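Local structure of DNMT2 (Spodoptera frugiperda, 4H0N) at residues A[87-90]-A[95-98]; A[97-102]-A[130-135]. The protein probably methylates cytosine 38 in the anticodon loop of tRNA(Asp), using S-adenosyl-L-methionine, and probably also methylates cytosine in DNA. The protein carries 3 engineered substitutions. One frame throughout, in Å; residues are numbered along the deposited sequence.

Contact 1 (87-90 with 95-98) comes first along the chain, and contact 2 (97-102 with 130-135) begins where it ends: Asn97 and Ser98 belong to both, and the contacts lie about 14 Å apart, centre to centre. Contact 1 closes the loop that leads from strand 87-88 to helix 99-105. Contact 2 then packs that helix against helix 127-138, beside strand 114-119 of the central mixed sheet of the class I methyltransferase fold. Ser98, at the junction, meets the adenine end of S-adenosyl-L-homocysteine. The cofactor-binding serine thus sits between a partly exposed loop and a helix pair packed on the sheet.

Contact 1 of 2, residues A[87-90]-A[95-98]; sequences KYLD and RTNS. With SAH (S-adenosyl-L-homocysteine), chain E.
Leu89 and Thr96 make the apolar part of this contact, their side chains sliding past each other in opposite directions. Leu89 CB lies 3.7 Å from Thr96 CG2, and Leu89 CD1 comes to 4.0 Å from Thr96 CB, so the threonine methyl rests beside the base of the leucine while one leucine methyl, CD1, passes alongside Thr96 CB. CG of Leu89 stands anti to its own carbonyl carbon (chi1 -64°), which sends the branched end along Thr96. Leucine suits a partly exposed place between Thr96, Pro81 and Arg84 because its branched end can pack on several neighbours at once; the buried Thr96 offers it a methyl, and its hydroxyl makes a weak hydrogen bond to the backbone O of Asn97. No hydrogen bond joins the two segments, and the surface buried between them is a modest 136 Å².

One step outward, Ser98 OG accepts a weak hydrogen bond from the adenine amino group, 2.9 Å from N6 of S-adenosyl-L-homocysteine, with an N-H...O angle of only 122°. The same hydroxyl donates weakly to Thr96 O at 3.3 Å, so the carbonyl of Thr96 stands in the second shell of the cofactor while its side chain packs on Leu89. A small hydroxyl residue fits here, since it can accept from the amine and donate to the backbone together. At the solvent-exposed side, Arg95 forms a salt bridge with Asp93 and lies near Gln80, another residue of the probable cofactor site, although its side chain is poorly ordered.

Backbone hydrogen bonds tie Leu89 to Phe82 and Asn97 to Pro81, fastening both segments to the chain just after the probable catalytic Cys79. Leu89 also rests on Arg84 of strand 83-84, the antiparallel partner of strand 87-88, and the loop then runs directly into helix 99-105.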
loop_
_atom_site.group_PDB
_atom_site.type_symbol
_atom_site.label_atom_id
_atom_site.label_comp_id
_atom_site.label_asym_id
_atom_site.label_seq_id
_atom_site.Cartn_x
_atom_site.Cartn_y
_atom_site.Cartn_z
ATOM N N LYS A 87 -18.816 -6.034 -22.452
ATOM C CA LYS A 87 -17.778 -6.545 -23.348
ATOM C C LYS A 87 -16.449 -6.771 -22.632
ATOM O O LYS A 87 -16.104 -6.039 -21.708
ATOM C CB LYS A 87 -17.574 -5.588 -24.524
ATOM C CG LYS A 87 -18.793 -5.435 -25.418
ATOM C CD LYS A 87 -18.590 -4.336 -26.448
ATOM C CE LYS A 87 -19.795 -4.224 -27.375
ATOM N NZ LYS A 87 -19.645 -3.130 -28.380
ATOM N N TYR A 88 -15.704 -7.784 -23.067
ATOM C CA TYR A 88 -14.378 -8.048 -22.512
ATOM C C TYR A 88 -13.394 -6.966 -22.912
ATOM O O TYR A 88 -13.324 -6.575 -24.075
ATOM C CB TYR A 88 -13.839 -9.414 -22.953
ATOM C CG TYR A 88 -14.528 -10.569 -22.281
ATOM C CD1 TYR A 88 -14.213 -10.925 -20.979
ATOM C CD2 TYR A 88 -15.506 -11.294 -22.944
ATOM C CE1 TYR A 88 -14.851 -11.972 -20.355
ATOM C CE2 TYR A 88 -16.153 -12.344 -22.331
ATOM C CZ TYR A 88 -15.823 -12.679 -21.036
ATOM O OH TYR A 88 -16.471 -13.729 -20.428
ATOM N N LEU A 89 -12.634 -6.482 -21.938
ATOM C CA LEU A 89 -11.582 -5.524 -22.228
ATOM C C LEU A 89 -10.496 -6.231 -23.035
ATOM O O LEU A 89 -10.380 -7.455 -22.988
ATOM C CB LEU A 89 -11.021 -4.930 -20.935
ATOM C CG LEU A 89 -12.023 -4.110 -20.122
ATOM C CD1 LEU A 89 -11.303 -3.318 -19.055
ATOM C CD2 LEU A 89 -12.831 -3.192 -21.035
ATOM N N ASP A 90 -9.712 -5.465 -23.784
ATOM C CA ASP A 90 -8.703 -6.045 -24.663
ATOM C C ASP A 90 -7.461 -6.454 -23.868
ATOM O O ASP A 90 -7.142 -5.824 -22.864
ATOM C CB ASP A 90 -8.340 -5.042 -25.753
ATOM C CG ASP A 90 -7.818 -5.707 -27.007
ATOM O OD1 ASP A 90 -8.380 -5.449 -28.094
ATOM O OD2 ASP A 90 -6.844 -6.480 -26.912
ATOM N N ARG A 95 -4.974 -0.767 -19.312
ATOM C CA ARG A 95 -5.806 -0.557 -18.140
ATOM C C ARG A 95 -6.679 -1.762 -17.807
ATOM O O ARG A 95 -7.678 -1.634 -17.103
ATOM C CB ARG A 95 -6.656 0.704 -18.308
ATOM C CG ARG A 95 -7.465 0.740 -19.588
ATOM C CD ARG A 95 -8.073 2.116 -19.828
ATOM N NE ARG A 95 -7.060 3.129 -20.115
ATOM C CZ ARG A 95 -6.573 3.375 -21.328
ATOM N NH1 ARG A 95 -7.002 2.678 -22.372
ATOM N NH2 ARG A 95 -5.655 4.317 -21.498
ATOM N N THR A 96 -6.308 -2.936 -18.304
ATOM C CA THR A 96 -7.043 -4.135 -17.922
ATOM C C THR A 96 -6.228 -5.092 -17.069
ATOM O O THR A 96 -5.000 -5.154 -17.168
ATOM C CB THR A 96 -7.646 -4.897 -19.119
ATOM O OG1 THR A 96 -6.995 -6.164 -19.263
ATOM C CG2 THR A 96 -7.502 -4.101 -20.381
ATOM N N ASN A 97 -6.938 -5.843 -16.236
ATOM C CA ASN A 97 -6.310 -6.709 -15.256
ATOM C C ASN A 97 -5.341 -7.701 -15.892
ATOM O O ASN A 97 -5.647 -8.350 -16.893
ATOM C CB ASN A 97 -7.368 -7.425 -14.422
ATOM C CG ASN A 97 -6.974 -7.543 -12.973
ATOM O OD1 ASN A 97 -5.787 -7.581 -12.640
ATOM N ND2 ASN A 97 -7.966 -7.594 -12.094
ATOM N N SER A 98 -4.162 -7.799 -15.293
ATOM C CA SER A 98 -3.062 -8.557 -15.858
ATOM C C SER A 98 -2.798 -9.815 -15.046
ATOM O O SER A 98 -2.024 -10.675 -15.457
ATOM C CB SER A 98 -1.813 -7.677 -15.876
ATOM O OG SER A 98 -2.176 -6.303 -15.938
HETATM N N SAH E . 3.108 -1.898 -4.435
HETATM C CA SAH E . 3.548 -0.838 -5.336
HETATM C CB SAH E . 2.489 -0.465 -6.382
HETATM C CG SAH E . 1.144 -1.185 -6.342
HETATM S SD SAH E . -0.138 -0.233 -7.204
HETATM C C SAH E . 4.049 0.393 -4.575
HETATM O O SAH E . 3.847 1.534 -4.996
HETATM O OXT SAH E . 4.681 0.282 -3.527
HETATM C "C5'" SAH E . 0.024 -1.208 -8.724
HETATM C "C4'" SAH E . 0.982 -0.612 -9.757
HETATM O "O4'" SAH E . 1.231 -1.568 -10.770
HETATM C "C3'" SAH E . 0.447 0.631 -10.455
HETATM O "O3'" SAH E . 1.205 1.757 -10.069
HETATM C "C2'" SAH E . 0.606 0.372 -11.946
HETATM O "O2'" SAH E . 1.373 1.380 -12.564
HETATM C "C1'" SAH E . 1.340 -0.953 -12.039
HETATM N N9 SAH E . 0.767 -1.828 -13.083
HETATM C C8 SAH E . -0.562 -2.014 -13.369
HETATM N N7 SAH E . -0.666 -2.897 -14.390
HETATM C C5 SAH E . 0.577 -3.277 -14.764
HETATM C C6 SAH E . 1.040 -4.147 -15.745
HETATM N N6 SAH E . 0.183 -4.789 -16.534
HETATM N N1 SAH E . 2.398 -4.341 -15.896
HETATM C C2 SAH E . 3.287 -3.673 -15.077
HETATM N N3 SAH E . 2.821 -2.808 -14.107
HETATM C C4 SAH E . 1.488 -2.612 -13.952
#

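Contact 2 of 2, residues A[97-102]-A[130-135]; sequences NSFLYL and NLFIDK. With SAH (S-adenosyl-L-homocysteine), chain E.
Helices 99-105 and 127-138 approach with Leu100 opposite Phe132, their CA atoms 8.4 Å apart, a spacing that leaves the space between the backbones to side chains. On the inner side the two phenylalanines meet: Phe99 CZ lies 3.9 Å from Phe132 CD1, and Phe132 CE1 is almost as near to the same CZ. The rings form an oblique pair, inclined at 44° with centroids 5.6 Å apart. Both are carried by side chains with CG anti to the backbone N (chi1 -165° in Phe99 and 163° in Phe132), a conformation that places CZ of Phe99 and CD1 of Phe132 where they meet. Phenylalanine suits these buried places, being large, flat and without a polar atom to satisfy.

On the more open side, Leu100 and Leu131 cross at about a right angle and meet through one methyl each, CD2 to CD2, at 4.1 Å. Flexible aliphatic ends suit this exposed margin, extending the apolar contact beside the phenylalanine pair. Lys135, a turn beyond Leu131, sends NZ to a hydrogen bond with Ile103 O and a weak one with Asp107, a residue of the calcium site, giving this apolar interface a polar tie at its border.

Both Phe99 and Phe132 also rest on Met117 of strand 114-119, and Phe99 reaches Pro77 and Met75 as well, so the helix pair and the sheet share one hydrophobic layer. No hydrogen bond or salt bridge spans the two segments, and only 122 Å² is buried between them. Their direct cohesion is therefore van der Waals and hydrophobic, governed by shape more than by directional bonds, and it packs helix 99-105, next along the chain after the cofactor-binding Ser98, against helix 127-138.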
loop_
_atom_site.group_PDB
_atom_site.type_symbol
_atom_site.label_atom_id
_atom_site.label_comp_id
_atom_site.label_asym_id
_atom_site.label_seq_id
_atom_site.Cartn_x
_atom_site.Cartn_y
_atom_site.Cartn_z
ATOM N N ASN A 97 -6.938 -5.843 -16.236
ATOM C CA ASN A 97 -6.310 -6.709 -15.256
ATOM C C ASN A 97 -5.341 -7.701 -15.892
ATOM O O ASN A 97 -5.647 -8.350 -16.893
ATOM C CB ASN A 97 -7.368 -7.425 -14.422
ATOM C CG ASN A 97 -6.974 -7.543 -12.973
ATOM O OD1 ASN A 97 -5.787 -7.581 -12.640
ATOM N ND2 ASN A 97 -7.966 -7.594 -12.094
ATOM N N SER A 98 -4.162 -7.799 -15.293
ATOM C CA SER A 98 -3.062 -8.557 -15.858
ATOM C C SER A 98 -2.798 -9.815 -15.046
ATOM O O SER A 98 -2.024 -10.675 -15.457
ATOM C CB SER A 98 -1.813 -7.677 -15.876
ATOM O OG SER A 98 -2.176 -6.303 -15.938
ATOM N N PHE A 99 -3.460 -9.918 -13.897
ATOM C CA PHE A 99 -3.182 -10.966 -12.917
ATOM C C PHE A 99 -3.464 -12.378 -13.425
ATOM O O PHE A 99 -2.752 -13.326 -13.076
ATOM C CB PHE A 99 -3.968 -10.709 -11.631
ATOM C CG PHE A 99 -3.483 -11.509 -10.460
ATOM C CD1 PHE A 99 -2.156 -11.445 -10.067
ATOM C CD2 PHE A 99 -4.350 -12.320 -9.744
ATOM C CE1 PHE A 99 -1.698 -12.183 -8.987
ATOM C CE2 PHE A 99 -3.898 -13.062 -8.664
ATOM C CZ PHE A 99 -2.571 -12.993 -8.286
ATOM N N LEU A 100 -4.504 -12.513 -14.243
ATOM C CA LEU A 100 -4.861 -13.804 -14.819
ATOM C C LEU A 100 -3.702 -14.425 -15.595
ATOM O O LEU A 100 -3.580 -15.647 -15.668
ATOM C CB LEU A 100 -6.082 -13.673 -15.731
ATOM C CG LEU A 100 -7.437 -13.665 -15.028
ATOM C CD1 LEU A 100 -8.555 -13.840 -16.040
ATOM C CD2 LEU A 100 -7.500 -14.746 -13.960
ATOM N N TYR A 101 -2.859 -13.576 -16.175
ATOM C CA TYR A 101 -1.690 -14.038 -16.903
ATOM C C TYR A 101 -0.698 -14.738 -15.980
ATOM O O TYR A 101 -0.079 -15.730 -16.367
ATOM C CB TYR A 101 -1.005 -12.875 -17.611
ATOM C CG TYR A 101 0.276 -13.275 -18.294
ATOM C CD1 TYR A 101 1.512 -12.918 -17.766
ATOM C CD2 TYR A 101 0.250 -14.032 -19.463
ATOM C CE1 TYR A 101 2.685 -13.286 -18.392
ATOM C CE2 TYR A 101 1.422 -14.407 -20.095
ATOM C CZ TYR A 101 2.635 -14.030 -19.558
ATOM O OH TYR A 101 3.800 -14.401 -20.186
ATOM N N LEU A 102 -0.551 -14.218 -14.764
ATOM C CA LEU A 102 0.370 -14.802 -13.792
ATOM C C LEU A 102 -0.082 -16.189 -13.361
ATOM O O LEU A 102 0.698 -17.140 -13.405
ATOM C CB LEU A 102 0.526 -13.893 -12.574
ATOM C CG LEU A 102 1.160 -12.533 -12.862
ATOM C CD1 LEU A 102 1.422 -11.778 -11.571
ATOM C CD2 LEU A 102 2.441 -12.685 -13.673
ATOM N N ASN A 130 -10.112 -17.641 -5.720
ATOM C CA ASN A 130 -10.365 -19.077 -5.736
ATOM C C ASN A 130 -9.544 -19.791 -6.804
ATOM O O ASN A 130 -9.052 -20.895 -6.584
ATOM C CB ASN A 130 -11.852 -19.374 -5.919
ATOM C CG ASN A 130 -12.680 -18.952 -4.719
ATOM O OD1 ASN A 130 -12.144 -18.657 -3.650
ATOM N ND2 ASN A 130 -13.996 -18.931 -4.889
ATOM N N LEU A 131 -9.393 -19.150 -7.956
ATOM C CA LEU A 131 -8.602 -19.707 -9.040
ATOM C C LEU A 131 -7.136 -19.674 -8.670
ATOM O O LEU A 131 -6.410 -20.640 -8.894
ATOM C CB LEU A 131 -8.797 -18.903 -10.318
ATOM C CG LEU A 131 -8.230 -19.583 -11.561
ATOM C CD1 LEU A 131 -9.105 -20.771 -11.927
ATOM C CD2 LEU A 131 -8.121 -18.608 -12.717
ATOM N N PHE A 132 -6.709 -18.550 -8.110
ATOM C CA PHE A 132 -5.308 -18.347 -7.774
ATOM C C PHE A 132 -4.805 -19.356 -6.750
ATOM O O PHE A 132 -3.710 -19.896 -6.887
ATOM C CB PHE A 132 -5.082 -16.928 -7.266
ATOM C CG PHE A 132 -3.788 -16.755 -6.545
ATOM C CD1 PHE A 132 -2.591 -16.717 -7.242
ATOM C CD2 PHE A 132 -3.762 -16.639 -5.164
ATOM C CE1 PHE A 132 -1.392 -16.563 -6.575
ATOM C CE2 PHE A 132 -2.569 -16.489 -4.492
ATOM C CZ PHE A 132 -1.382 -16.448 -5.195
ATOM N N ILE A 133 -5.607 -19.603 -5.724
ATOM C CA ILE A 133 -5.268 -20.582 -4.701
ATOM C C ILE A 133 -5.229 -21.971 -5.319
ATOM O O ILE A 133 -4.361 -22.793 -5.009
ATOM C CB ILE A 133 -6.305 -20.565 -3.553
ATOM C CG1 ILE A 133 -6.179 -19.272 -2.737
ATOM C CG2 ILE A 133 -6.171 -21.801 -2.667
ATOM C CD1 ILE A 133 -4.757 -18.924 -2.320
ATOM N N ASP A 134 -6.183 -22.214 -6.209
ATOM C CA ASP A 134 -6.303 -23.482 -6.907
ATOM C C ASP A 134 -5.069 -23.778 -7.755
ATOM O O ASP A 134 -4.668 -24.931 -7.897
ATOM C CB ASP A 134 -7.536 -23.457 -7.800
ATOM C CG ASP A 134 -7.779 -24.773 -8.482
ATOM O OD1 ASP A 134 -8.549 -25.583 -7.922
ATOM O OD2 ASP A 134 -7.201 -24.996 -9.569
ATOM N N LYS A 135 -4.474 -22.732 -8.320
ATOM C CA LYS A 135 -3.275 -22.903 -9.123
ATOM C C LYS A 135 -2.074 -23.181 -8.228
ATOM O O LYS A 135 -1.143 -23.874 -8.630
ATOM C CB LYS A 135 -3.011 -21.677 -10.004
ATOM C CG LYS A 135 -2.009 -21.937 -11.124
ATOM C CD LYS A 135 -2.520 -23.054 -12.025
ATOM C CE LYS A 135 -1.426 -23.653 -12.897
ATOM N NZ LYS A 135 -0.987 -22.746 -13.988
HETATM N N SAH E . 3.108 -1.898 -4.435
HETATM C CA SAH E . 3.548 -0.838 -5.336
HETATM C CB SAH E . 2.489 -0.465 -6.382
HETATM C CG SAH E . 1.144 -1.185 -6.342
HETATM S SD SAH E . -0.138 -0.233 -7.204
HETATM C C SAH E . 4.049 0.393 -4.575
HETATM O O SAH E . 3.847 1.534 -4.996
HETATM O OXT SAH E . 4.681 0.282 -3.527
HETATM C "C5'" SAH E . 0.024 -1.208 -8.724
HETATM C "C4'" SAH E . 0.982 -0.612 -9.757
HETATM O "O4'" SAH E . 1.231 -1.568 -10.770
HETATM C "C3'" SAH E . 0.447 0.631 -10.455
HETATM O "O3'" SAH E . 1.205 1.757 -10.069
HETATM C "C2'" SAH E . 0.606 0.372 -11.946
HETATM O "O2'" SAH E . 1.373 1.380 -12.564
HETATM C "C1'" SAH E . 1.340 -0.953 -12.039
HETATM N N9 SAH E . 0.767 -1.828 -13.083
HETATM C C8 SAH E . -0.562 -2.014 -13.369
HETATM N N7 SAH E . -0.666 -2.897 -14.390
HETATM C C5 SAH E . 0.577 -3.277 -14.764
HETATM C C6 SAH E . 1.040 -4.147 -15.745
HETATM N N6 SAH E . 0.183 -4.789 -16.534
HETATM N N1 SAH E . 2.398 -4.341 -15.896
HETATM C C2 SAH E . 3.287 -3.673 -15.077
HETATM N N3 SAH E . 2.821 -2.808 -14.107
HETATM C C4 SAH E . 1.488 -2.612 -13.952
#